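Long-range contacts in sulfide-quinone reductase (Aquifex aeolicus, PDB 3HYW), which oxidises hydrogen sulfide with a quinone as electron acceptor and bound FAD as cofactor, building up polysulfur that is typically released as cyclooctasulfur: residues A[16-20]-A[321-325]; A[24-28]-A[331-335]; A[143-149]-A[179-185]; A[188-192]-A[217-221]. All blocks are in the same frame, centred on the assembly; numbering follows the deposited sequence.

Contact 1. Residues A[16-20]-A[321-325]; sequences ATAYN and AMAVA
Ala16 and Ala321 meet methyl to methyl where helix 12-24 crosses helix 314-332, their CB atoms 3.5 Å apart, closer than two carbons usually pack. The apolar contacts continue along the crossing: Asn20 CB lies 3.5 Å from Ala325 CB, and the Thr17 methyl CG2 meets Val324 CG1 at 3.8 Å, the two side chains slanting across one another. With three alanines among the facing residues, which probably helps, the local helix axes come within 8.4 Å, at a crossing angle of -45°.

Polar groups touch the partner helix without bonding to it. Thr17 OG1 rests 3.5 Å from Ala321 CB, but its hydrogen bond runs back to Gly13 O in its own helix. A chi1 of -44° keeps this hydroxyl beside its backbone N and leaves CG2 for Val324. The Asn20 amide lies against the opposite backbone, ND2 being 3.5 Å from Ala321 C; Met322 N, close by, is also a donor.

Thr17 and Val324 both rest on Val102 of the parallel sheet. The FAD-binding glycine-rich stretch Gly9 to Gly13 runs into the first turn of helix 12-24, and helix 314-332 begins at the FAD-binding Gly314, a pairing that belongs to the Rossmann-type FAD domain of the pyridine nucleotide-disulphide oxidoreductase family.

Contact 2. Residues A[24-28]-A[331-335]; sequences LMPDL and DIRNN
Met25 carries its CG opposite the backbone N (chi1 -156°) and then bends at the sulfur (chi3 -83°), which brings the CE methyl onto Arg333, whose own chain, extended from CG to NE, comes from the opposite direction. CE settles over one face of the guanidinium, 3.2 Å above its plane and displaced toward the rim, with Arg333 NE as its nearest atom at 3.5 Å. This flat van der Waals contact leaves the N-H groups for polar partners. Leu24 O, lying oblique to the guanidinium, receives a weak hydrogen bond from Arg333 NH2, 3.3 Å long with an angle of 142° at the hydrogen. A water in the plane of the guanidinium, at its edge, strengthens the link: it accepts from Arg333 NH1 at 2.7 Å and donates to Leu24 O at 3.0 Å. Leu24 O thus takes two donors, and its place at the C-terminal end of helix 12-24 probably favours a positive charge nearby.

Next to this polar link is an apolar one. Ile332 CD1 reaches Met25 SD tip to tip at 3.8 Å and also touches Leu28 CD2 at 4.2 Å. Met25 packs in addition on Val329, one turn earlier in helix 314-332, while Arg22 NH1 hydrogen-bonds Leu28 O.

The contact thus joins the C-terminal ends of two helices. Helix 314-332 stops in a Schellman motif with Asn334 at the C-prime position, and helix 12-24 gives way to a type I turn from Met25 to Leu28, the link from helix to strand 29-33 in the first beta-alpha-beta unit of the Rossmann-type fold.

Contact 3. Residues A[143-149]-A[179-185]; sequences PGPVVIG and KVPMTFI
Val146 and Thr183 are bonded across two parallel neighbours of a mixed sheet, strands 146-150 and 182-185, joined through helix 158-173 in a beta-alpha-beta crossover. Val146 N begins the pairing with a nearly straight bond of 2.7 Å to Pro181 O; Thr183 N to Val146 O, Ile148 N to Thr183 O and Ile185 N to Ile148 O continue it.

Just before strand 182-185, Val180 packs against Pro143, Gly144 and Val146. Its CB passes 4.0 Å from Gly144 O. Beyond it the side chain forks: CG1, opposite the backbone N (chi1 -177°), touches Gly144 O at 3.3 Å and Val146 CG2 at 3.6 Å, whereas CG2 lies against Pro143 CB at 3.8 Å. Leu171 of the crossover helix packs on the same valine. Cutting this side chain back to an alanine is likely to open a gap between Pro143 and Val146, both of which would lose their methyl partner.

Ile148, with Phe163 and Ala164 against it, packs against the same helix, alongside Met182. On the other face Val147 CG2 meets Ile185 CD1 at 3.6 Å, and a water there donates to Val146 O at 2.7 Å and hydrogen-bonds Thr183 OG1 at 3.0 Å.

Contact 4. Residues A[188-192]-A[217-221]; sequences EPYLG and WIANV
Asn220, in the left-handed helical region of backbone space, turns its N toward Glu188 O and donates a 2.7 Å hydrogen bond that is bent (137° at the hydrogen) and tilted from the carbonyl plane. The same Glu188 O lies 3.5 Å from Ala219 CB, a methyl that also fits 3.9 Å from Tyr190 CA. Beside it, Asn220 OD1 comes to 3.4 Å from Pro189 CA.

The main side-chain contact is between Leu191 and Trp217. The leucine brings both methyls to one side of the indole. CD2 stands above the five-membered ring, 3.4 Å from its centroid and 5° off the normal, a CH-pi contact; CD1, on the same side of the plane, lies beyond the rim, 3.7 Å from Trp217 CE3. A chi1 of 55°, with CG between the backbone N and the carbonyl carbon, carries the indole to the leucine. With an alanine at Leu191 both methyls would be gone, and the indole, without its cover on this side, would probably be freer to turn.

Trp217 belongs to strand 216-218, one of the two outermost strands of its sheet within the chain, and touches Phe184 of the adjacent strand 182-185. Leu191 is backed by Val206 and Phe210, and so wedges its loop between helix 202-212 and the sheet edge.

Contacts 1 and 2 follow one another along helix 314-332: their centres are 12 Å apart, and Ala325 O touches Leu24 CD2 at 3.9 Å. Contacts 3 and 4, with centres 16 Å apart, share the mixed sheet on the opposite side of the chain's centre, where Phe184 O and Ile218 N probably hydrogen-bond at 2.8 Å. Contact 3 and contact 1 are 41 Å apart between centres. The bound molecules approach both pairs: the side chain of Ala16 is about 8 Å from FAD and that of Met322 about 7 Å from the decylubiquinone, whereas the side chain of Glu188 is about 8 Å from the octathiocane. Contact 2 is remote from these sites.

Contact 1. Residues A[16-20]-A[321-325]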
loop_
_atom_site.group_PDB
_atom_site.type_symbol
_atom_site.label_atom_id
_atom_site.label_comp_id
_atom_site.label_asym_id
_atom_site.label_seq_id
_atom_site.Cartn_x
_atom_site.Cartn_y
_atom_site.Cartn_z
ATOM N N ALA A 16 0.105 38.228 14.360
ATOM C CA ALA A 16 -1.128 37.670 14.925
ATOM C C ALA A 16 -1.301 38.031 16.397
ATOM O O ALA A 16 -2.390 38.409 16.819
ATOM C CB ALA A 16 -1.181 36.148 14.733
ATOM N N THR A 17 -0.226 37.924 17.174
ATOM C CA THR A 17 -0.279 38.274 18.594
ATOM C C THR A 17 -0.523 39.775 18.802
ATOM O O THR A 17 -1.393 40.150 19.576
ATOM C CB THR A 17 0.984 37.796 19.366
ATOM O OG1 THR A 17 1.312 36.458 18.965
ATOM C CG2 THR A 17 0.718 37.804 20.876
ATOM N N ALA A 18 0.238 40.621 18.109
ATOM C CA ALA A 18 0.051 42.075 18.181
ATOM C C ALA A 18 -1.367 42.521 17.802
ATOM O O ALA A 18 -1.961 43.334 18.511
ATOM C CB ALA A 18 1.083 42.800 17.331
ATOM N N TYR A 19 -1.897 41.997 16.692
ATOM C CA TYR A 19 -3.256 42.341 16.266
ATOM C C TYR A 19 -4.303 41.808 17.245
ATOM O O TYR A 19 -5.276 42.503 17.546
ATOM C CB TYR A 19 -3.553 41.823 14.852
ATOM C CG TYR A 19 -2.875 42.560 13.698
ATOM C CD1 TYR A 19 -1.794 43.424 13.908
ATOM C CD2 TYR A 19 -3.284 42.337 12.384
ATOM C CE1 TYR A 19 -1.170 44.071 12.839
ATOM C CE2 TYR A 19 -2.663 42.969 11.318
ATOM C CZ TYR A 19 -1.615 43.832 11.547
ATOM O OH TYR A 19 -1.006 44.452 10.480
ATOM N N ASN A 20 -4.100 40.589 17.750
ATOM C CA ASN A 20 -5.040 40.002 18.714
ATOM C C ASN A 20 -5.102 40.853 19.982
ATOM O O ASN A 20 -6.183 41.157 20.476
ATOM C CB ASN A 20 -4.666 38.564 19.086
ATOM C CG ASN A 20 -5.072 37.541 18.037
ATOM O OD1 ASN A 20 -6.139 37.626 17.429
ATOM N ND2 ASN A 20 -4.220 36.546 17.839
ATOM N N ALA A 321 -1.068 32.378 19.090
ATOM C CA ALA A 321 -1.253 33.828 19.157
ATOM C C ALA A 321 -2.531 34.240 19.876
ATOM O O ALA A 321 -2.499 35.166 20.691
ATOM C CB ALA A 321 -1.212 34.433 17.754
ATOM N N MET A 322 -3.646 33.567 19.577
ATOM C CA MET A 322 -4.926 33.840 20.256
ATOM C C MET A 322 -4.825 33.552 21.749
ATOM O O MET A 322 -5.262 34.356 22.577
ATOM C CB MET A 322 -6.072 32.995 19.689
ATOM C CG MET A 322 -6.461 33.262 18.260
ATOM S SD MET A 322 -7.762 32.102 17.766
ATOM C CE MET A 322 -7.307 31.826 16.049
ATOM N N ALA A 323 -4.263 32.391 22.082
ATOM C CA ALA A 323 -4.086 31.983 23.477
ATOM C C ALA A 323 -3.194 32.959 24.242
ATOM O O ALA A 323 -3.534 33.372 25.351
ATOM C CB ALA A 323 -3.528 30.566 23.557
ATOM N N VAL A 324 -2.068 33.342 23.639
ATOM C CA VAL A 324 -1.108 34.238 24.294
ATOM C C VAL A 324 -1.698 35.630 24.540
ATOM O O VAL A 324 -1.519 36.205 25.618
ATOM C CB VAL A 324 0.216 34.327 23.502
ATOM C CG1 VAL A 324 1.032 35.564 23.914
ATOM C CG2 VAL A 324 1.028 33.045 23.698
ATOM N N ALA A 325 -2.393 36.162 23.536
ATOM C CA ALA A 325 -3.088 37.443 23.662
ATOM C C ALA A 325 -4.130 37.440 24.785
ATOM O O ALA A 325 -4.179 38.378 25.576
ATOM C CB ALA A 325 -3.712 37.851 22.333
#

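Contact 2. Residues A[24-28]-A[331-335]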
loop_
_atom_site.group_PDB
_atom_site.type_symbol
_atom_site.label_atom_id
_atom_site.label_comp_id
_atom_site.label_asym_id
_atom_site.label_seq_id
_atom_site.Cartn_x
_atom_site.Cartn_y
_atom_site.Cartn_z
ATOM N N LEU A 24 -8.304 43.183 21.344
ATOM C CA LEU A 24 -8.756 42.878 22.699
ATOM C C LEU A 24 -8.679 44.096 23.627
ATOM O O LEU A 24 -9.553 44.301 24.479
ATOM C CB LEU A 24 -7.912 41.740 23.278
ATOM C CG LEU A 24 -8.421 40.288 23.329
ATOM C CD1 LEU A 24 -9.360 39.913 22.212
ATOM C CD2 LEU A 24 -7.252 39.312 23.395
ATOM N N MET A 25 -7.634 44.899 23.447
ATOM C CA MET A 25 -7.329 46.003 24.348
ATOM C C MET A 25 -6.855 47.215 23.544
ATOM O O MET A 25 -5.659 47.366 23.294
ATOM C CB MET A 25 -6.269 45.556 25.361
ATOM C CG MET A 25 -6.251 46.327 26.664
ATOM S SD MET A 25 -5.167 45.542 27.872
ATOM C CE MET A 25 -6.254 44.291 28.544
ATOM N N PRO A 26 -7.800 48.076 23.116
ATOM C CA PRO A 26 -7.496 49.294 22.358
ATOM C C PRO A 26 -6.498 50.250 23.016
ATOM O O PRO A 26 -5.766 50.938 22.306
ATOM C CB PRO A 26 -8.866 49.970 22.228
ATOM C CG PRO A 26 -9.829 48.828 22.255
ATOM C CD PRO A 26 -9.254 47.914 23.301
ATOM N N ASP A 27 -6.461 50.300 24.346
ATOM C CA ASP A 27 -5.577 51.250 25.028
ATOM C C ASP A 27 -4.176 50.696 25.338
ATOM O O ASP A 27 -3.273 51.449 25.696
ATOM C CB ASP A 27 -6.253 51.866 26.268
ATOM C CG ASP A 27 -6.300 50.921 27.459
ATOM O OD1 ASP A 27 -6.402 49.686 27.263
ATOM O OD2 ASP A 27 -6.239 51.433 28.605
ATOM N N LEU A 28 -4.001 49.388 25.161
ATOM C CA LEU A 28 -2.718 48.712 25.369
ATOM C C LEU A 28 -1.626 49.325 24.490
ATOM O O LEU A 28 -1.831 49.500 23.295
ATOM C CB LEU A 28 -2.859 47.233 24.999
ATOM C CG LEU A 28 -2.295 46.097 25.863
ATOM C CD1 LEU A 28 -2.089 44.849 25.021
ATOM C CD2 LEU A 28 -1.028 46.451 26.612
ATOM N N ASP A 331 -4.132 38.498 32.462
ATOM C CA ASP A 331 -3.204 38.835 33.537
ATOM C C ASP A 331 -3.359 40.303 33.933
ATOM O O ASP A 331 -3.480 40.616 35.123
ATOM C CB ASP A 331 -1.755 38.530 33.163
ATOM C CG ASP A 331 -0.819 38.675 34.345
ATOM O OD1 ASP A 331 -0.828 37.785 35.222
ATOM O OD2 ASP A 331 -0.091 39.688 34.410
ATOM N N ILE A 332 -3.378 41.187 32.931
ATOM C CA ILE A 332 -3.577 42.628 33.137
ATOM C C ILE A 332 -4.863 42.916 33.922
ATOM O O ILE A 332 -4.876 43.754 34.830
ATOM C CB ILE A 332 -3.609 43.402 31.782
ATOM C CG1 ILE A 332 -2.241 43.345 31.098
ATOM C CG2 ILE A 332 -4.075 44.874 31.982
ATOM C CD1 ILE A 332 -2.216 43.888 29.678
ATOM N N ARG A 333 -5.933 42.208 33.569
ATOM C CA ARG A 333 -7.256 42.449 34.139
ATOM C C ARG A 333 -7.543 41.644 35.410
ATOM O O ARG A 333 -8.663 41.669 35.915
ATOM C CB ARG A 333 -8.334 42.183 33.080
ATOM C CG ARG A 333 -8.372 43.222 31.968
ATOM C CD ARG A 333 -9.332 42.829 30.874
ATOM N NE ARG A 333 -9.429 43.867 29.850
ATOM C CZ ARG A 333 -9.896 43.672 28.619
ATOM N NH1 ARG A 333 -10.315 42.469 28.236
ATOM N NH2 ARG A 333 -9.936 44.685 27.765
ATOM N N ASN A 334 -6.529 40.951 35.930
ATOM C CA ASN A 334 -6.673 40.043 37.080
ATOM C C ASN A 334 -7.782 39.009 36.873
ATOM O O ASN A 334 -8.594 38.744 37.766
ATOM C CB ASN A 334 -6.841 40.813 38.407
ATOM C CG ASN A 334 -6.587 39.939 39.638
ATOM O OD1 ASN A 334 -5.891 38.919 39.570
ATOM N ND2 ASN A 334 -7.145 40.350 40.778
ATOM N N ASN A 335 -7.809 38.444 35.668
ATOM C CA ASN A 335 -8.672 37.324 35.335
ATOM C C ASN A 335 -7.819 36.051 35.363
ATOM O O ASN A 335 -6.889 35.925 34.576
ATOM C CB ASN A 335 -9.285 37.545 33.947
ATOM C CG ASN A 335 -10.354 36.522 33.594
ATOM O OD1 ASN A 335 -10.329 35.378 34.052
ATOM N ND2 ASN A 335 -11.296 36.933 32.751
HETATM O O HOH W 1 -11.053 42.002 25.634
#

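Contact 3. Residues A[143-149]-A[179-185]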
loop_
_atom_site.group_PDB
_atom_site.type_symbol
_atom_site.label_atom_id
_atom_site.label_comp_id
_atom_site.label_asym_id
_atom_site.label_seq_id
_atom_site.Cartn_x
_atom_site.Cartn_y
_atom_site.Cartn_z
ATOM N N PRO A 143 19.381 20.561 -18.460
ATOM C CA PRO A 143 18.697 19.581 -17.608
ATOM C C PRO A 143 19.621 18.472 -17.095
ATOM O O PRO A 143 20.503 18.007 -17.817
ATOM C CB PRO A 143 17.616 19.006 -18.532
ATOM C CG PRO A 143 18.128 19.245 -19.912
ATOM C CD PRO A 143 18.852 20.551 -19.836
ATOM N N GLY A 144 19.414 18.080 -15.843
ATOM C CA GLY A 144 20.187 17.028 -15.203
ATOM C C GLY A 144 19.466 16.580 -13.945
ATOM O O GLY A 144 18.351 17.036 -13.686
ATOM N N PRO A 145 20.100 15.687 -13.158
ATOM C CA PRO A 145 19.481 15.101 -11.973
ATOM C C PRO A 145 19.127 16.130 -10.912
ATOM O O PRO A 145 19.941 16.991 -10.569
ATOM C CB PRO A 145 20.560 14.145 -11.438
ATOM C CG PRO A 145 21.481 13.922 -12.558
ATOM C CD PRO A 145 21.465 15.174 -13.370
ATOM N N VAL A 146 17.903 16.028 -10.410
ATOM C CA VAL A 146 17.448 16.844 -9.291
ATOM C C VAL A 146 17.288 15.972 -8.055
ATOM O O VAL A 146 16.789 14.844 -8.131
ATOM C CB VAL A 146 16.125 17.567 -9.628
ATOM C CG1 VAL A 146 15.477 18.166 -8.380
ATOM C CG2 VAL A 146 16.383 18.651 -10.644
ATOM N N VAL A 147 17.756 16.486 -6.923
ATOM C CA VAL A 147 17.434 15.892 -5.633
ATOM C C VAL A 147 16.982 16.952 -4.640
ATOM O O VAL A 147 17.581 18.022 -4.512
ATOM C CB VAL A 147 18.558 14.939 -5.090
ATOM C CG1 VAL A 147 19.918 15.499 -5.349
ATOM C CG2 VAL A 147 18.368 14.617 -3.617
ATOM N N ILE A 148 15.884 16.643 -3.969
ATOM C CA ILE A 148 15.228 17.568 -3.063
ATOM C C ILE A 148 14.983 16.792 -1.778
ATOM O O ILE A 148 14.828 15.582 -1.812
ATOM C CB ILE A 148 13.894 18.089 -3.689
ATOM C CG1 ILE A 148 14.193 18.954 -4.924
ATOM C CG2 ILE A 148 13.068 18.896 -2.676
ATOM C CD1 ILE A 148 13.061 19.033 -5.935
ATOM N N GLY A 149 14.969 17.473 -0.640
ATOM C CA GLY A 149 14.570 16.800 0.579
ATOM C C GLY A 149 14.881 17.516 1.866
ATOM O O GLY A 149 14.895 18.747 1.933
ATOM N N LYS A 179 13.907 14.611 -19.333
ATOM C CA LYS A 179 15.348 14.860 -19.264
ATOM C C LYS A 179 15.832 15.059 -17.828
ATOM O O LYS A 179 17.037 15.154 -17.591
ATOM C CB LYS A 179 15.728 16.090 -20.097
ATOM C CG LYS A 179 15.388 15.996 -21.575
ATOM C CD LYS A 179 16.312 16.885 -22.406
ATOM C CE LYS A 179 15.897 16.923 -23.875
ATOM N NZ LYS A 179 14.586 17.630 -24.078
ATOM N N VAL A 180 14.898 15.127 -16.876
ATOM C CA VAL A 180 15.237 15.463 -15.487
ATOM C C VAL A 180 14.862 14.355 -14.488
ATOM O O VAL A 180 13.697 14.250 -14.072
ATOM C CB VAL A 180 14.607 16.817 -15.043
ATOM C CG1 VAL A 180 15.042 17.173 -13.629
ATOM C CG2 VAL A 180 14.993 17.939 -16.002
ATOM N N PRO A 181 15.846 13.509 -14.116
ATOM C CA PRO A 181 15.628 12.572 -13.021
ATOM C C PRO A 181 15.352 13.328 -11.728
ATOM O O PRO A 181 16.000 14.342 -11.448
ATOM C CB PRO A 181 16.964 11.814 -12.937
ATOM C CG PRO A 181 17.566 11.959 -14.293
ATOM C CD PRO A 181 17.187 13.347 -14.708
ATOM N N MET A 182 14.369 12.858 -10.966
ATOM C CA MET A 182 14.030 13.482 -9.700
ATOM C C MET A 182 14.052 12.471 -8.574
ATOM O O MET A 182 13.464 11.386 -8.682
ATOM C CB MET A 182 12.665 14.171 -9.773
ATOM C CG MET A 182 12.654 15.404 -10.653
ATOM S SD MET A 182 11.106 16.326 -10.608
ATOM C CE MET A 182 11.165 16.945 -8.926
ATOM N N THR A 183 14.735 12.842 -7.495
ATOM C CA THR A 183 14.857 12.000 -6.318
ATOM C C THR A 183 14.594 12.822 -5.064
ATOM O O THR A 183 15.125 13.923 -4.899
ATOM C CB THR A 183 16.250 11.314 -6.243
ATOM O OG1 THR A 183 16.437 10.501 -7.407
ATOM C CG2 THR A 183 16.370 10.433 -4.993
ATOM N N PHE A 184 13.762 12.272 -4.191
ATOM C CA PHE A 184 13.426 12.903 -2.929
ATOM C C PHE A 184 14.136 12.143 -1.818
ATOM O O PHE A 184 13.999 10.927 -1.721
ATOM C CB PHE A 184 11.908 12.869 -2.734
ATOM C CG PHE A 184 11.415 13.753 -1.629
ATOM C CD1 PHE A 184 11.105 15.086 -1.877
ATOM C CD2 PHE A 184 11.230 13.248 -0.347
ATOM C CE1 PHE A 184 10.647 15.918 -0.850
ATOM C CE2 PHE A 184 10.766 14.070 0.679
ATOM C CZ PHE A 184 10.472 15.407 0.423
ATOM N N ILE A 185 14.916 12.852 -1.001
ATOM C CA ILE A 185 15.671 12.212 0.092
ATOM C C ILE A 185 15.316 12.865 1.425
ATOM O O ILE A 185 15.479 14.070 1.602
ATOM C CB ILE A 185 17.207 12.271 -0.125
ATOM C CG1 ILE A 185 17.592 11.692 -1.489
ATOM C CG2 ILE A 185 17.936 11.524 1.006
ATOM C CD1 ILE A 185 19.093 11.614 -1.735
HETATM O O HOH W 2 17.582 12.503 -9.268
#

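Contact 4. Residues A[188-192]-A[217-221]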
loop_
_atom_site.group_PDB
_atom_site.type_symbol
_atom_site.label_atom_id
_atom_site.label_comp_id
_atom_site.label_asym_id
_atom_site.label_seq_id
_atom_site.Cartn_x
_atom_site.Cartn_y
_atom_site.Cartn_z
ATOM N N GLU A 188 12.745 11.731 7.357
ATOM C CA GLU A 188 11.516 11.032 7.747
ATOM C C GLU A 188 11.706 9.532 7.599
ATOM O O GLU A 188 12.361 9.087 6.646
ATOM C CB GLU A 188 10.349 11.435 6.849
ATOM C CG GLU A 188 9.829 12.844 7.021
ATOM C CD GLU A 188 9.035 13.248 5.804
ATOM O OE1 GLU A 188 9.658 13.482 4.746
ATOM O OE2 GLU A 188 7.796 13.285 5.880
ATOM N N PRO A 189 11.128 8.744 8.529
ATOM C CA PRO A 189 11.226 7.289 8.450
ATOM C C PRO A 189 10.478 6.745 7.235
ATOM O O PRO A 189 10.785 5.662 6.759
ATOM C CB PRO A 189 10.550 6.816 9.743
ATOM C CG PRO A 189 9.640 7.942 10.132
ATOM C CD PRO A 189 10.357 9.184 9.707
ATOM N N TYR A 190 9.500 7.508 6.750
ATOM C CA TYR A 190 8.762 7.162 5.534
ATOM C C TYR A 190 8.176 8.430 4.937
ATOM O O TYR A 190 8.100 9.456 5.610
ATOM C CB TYR A 190 7.652 6.140 5.829
ATOM C CG TYR A 190 6.748 6.529 6.972
ATOM C CD1 TYR A 190 5.697 7.423 6.781
ATOM C CD2 TYR A 190 6.942 6.006 8.249
ATOM C CE1 TYR A 190 4.864 7.789 7.830
ATOM C CE2 TYR A 190 6.108 6.369 9.312
ATOM C CZ TYR A 190 5.078 7.263 9.089
ATOM O OH TYR A 190 4.239 7.630 10.115
ATOM N N LEU A 191 7.761 8.362 3.678
ATOM C CA LEU A 191 7.160 9.514 3.005
ATOM C C LEU A 191 5.875 9.931 3.713
ATOM O O LEU A 191 5.115 9.083 4.159
ATOM C CB LEU A 191 6.844 9.155 1.559
ATOM C CG LEU A 191 7.792 9.511 0.410
ATOM C CD1 LEU A 191 9.268 9.510 0.789
ATOM C CD2 LEU A 191 7.512 8.588 -0.757
ATOM N N GLY A 192 5.627 11.233 3.807
ATOM C CA GLY A 192 4.388 11.711 4.400
ATOM C C GLY A 192 4.298 11.500 5.903
ATOM O O GLY A 192 3.193 11.457 6.459
ATOM N N TRP A 217 12.621 8.062 -4.557
ATOM C CA TRP A 217 12.777 8.520 -3.180
ATOM C C TRP A 217 13.563 7.577 -2.298
ATOM O O TRP A 217 13.610 6.368 -2.535
ATOM C CB TRP A 217 11.419 8.832 -2.544
ATOM C CG TRP A 217 10.447 7.712 -2.589
ATOM C CD1 TRP A 217 9.523 7.467 -3.569
ATOM C CD2 TRP A 217 10.275 6.683 -1.608
ATOM N NE1 TRP A 217 8.790 6.347 -3.258
ATOM C CE2 TRP A 217 9.230 5.846 -2.060
ATOM C CE3 TRP A 217 10.901 6.388 -0.391
ATOM C CZ2 TRP A 217 8.796 4.734 -1.340
ATOM C CZ3 TRP A 217 10.472 5.281 0.328
ATOM C CH2 TRP A 217 9.429 4.464 -0.152
ATOM N N ILE A 218 14.181 8.173 -1.283
ATOM C CA ILE A 218 14.952 7.469 -0.278
ATOM C C ILE A 218 14.563 8.105 1.053
ATOM O O ILE A 218 14.733 9.308 1.247
ATOM C CB ILE A 218 16.478 7.629 -0.512
ATOM C CG1 ILE A 218 16.850 7.296 -1.966
ATOM C CG2 ILE A 218 17.262 6.776 0.482
ATOM C CD1 ILE A 218 18.210 7.818 -2.417
ATOM N N ALA A 219 14.009 7.300 1.949
ATOM C CA ALA A 219 13.595 7.782 3.260
ATOM C C ALA A 219 14.467 7.149 4.332
ATOM O O ALA A 219 15.199 6.194 4.064
ATOM C CB ALA A 219 12.115 7.468 3.502
ATOM N N ASN A 220 14.392 7.694 5.541
ATOM C CA ASN A 220 15.064 7.122 6.709
ATOM C C ASN A 220 16.592 7.145 6.599
ATOM O O ASN A 220 17.274 6.232 7.074
ATOM C CB ASN A 220 14.549 5.695 6.978
ATOM C CG ASN A 220 14.488 5.364 8.452
ATOM O OD1 ASN A 220 14.401 6.253 9.301
ATOM N ND2 ASN A 220 14.522 4.077 8.766
ATOM N N VAL A 221 17.119 8.201 5.981
ATOM C CA VAL A 221 18.563 8.354 5.823
ATOM C C VAL A 221 18.984 9.751 6.259
ATOM O O VAL A 221 18.162 10.661 6.350
ATOM C CB VAL A 221 19.048 8.082 4.366
ATOM C CG1 VAL A 221 18.814 6.623 3.968
ATOM C CG2 VAL A 221 18.376 9.030 3.377
#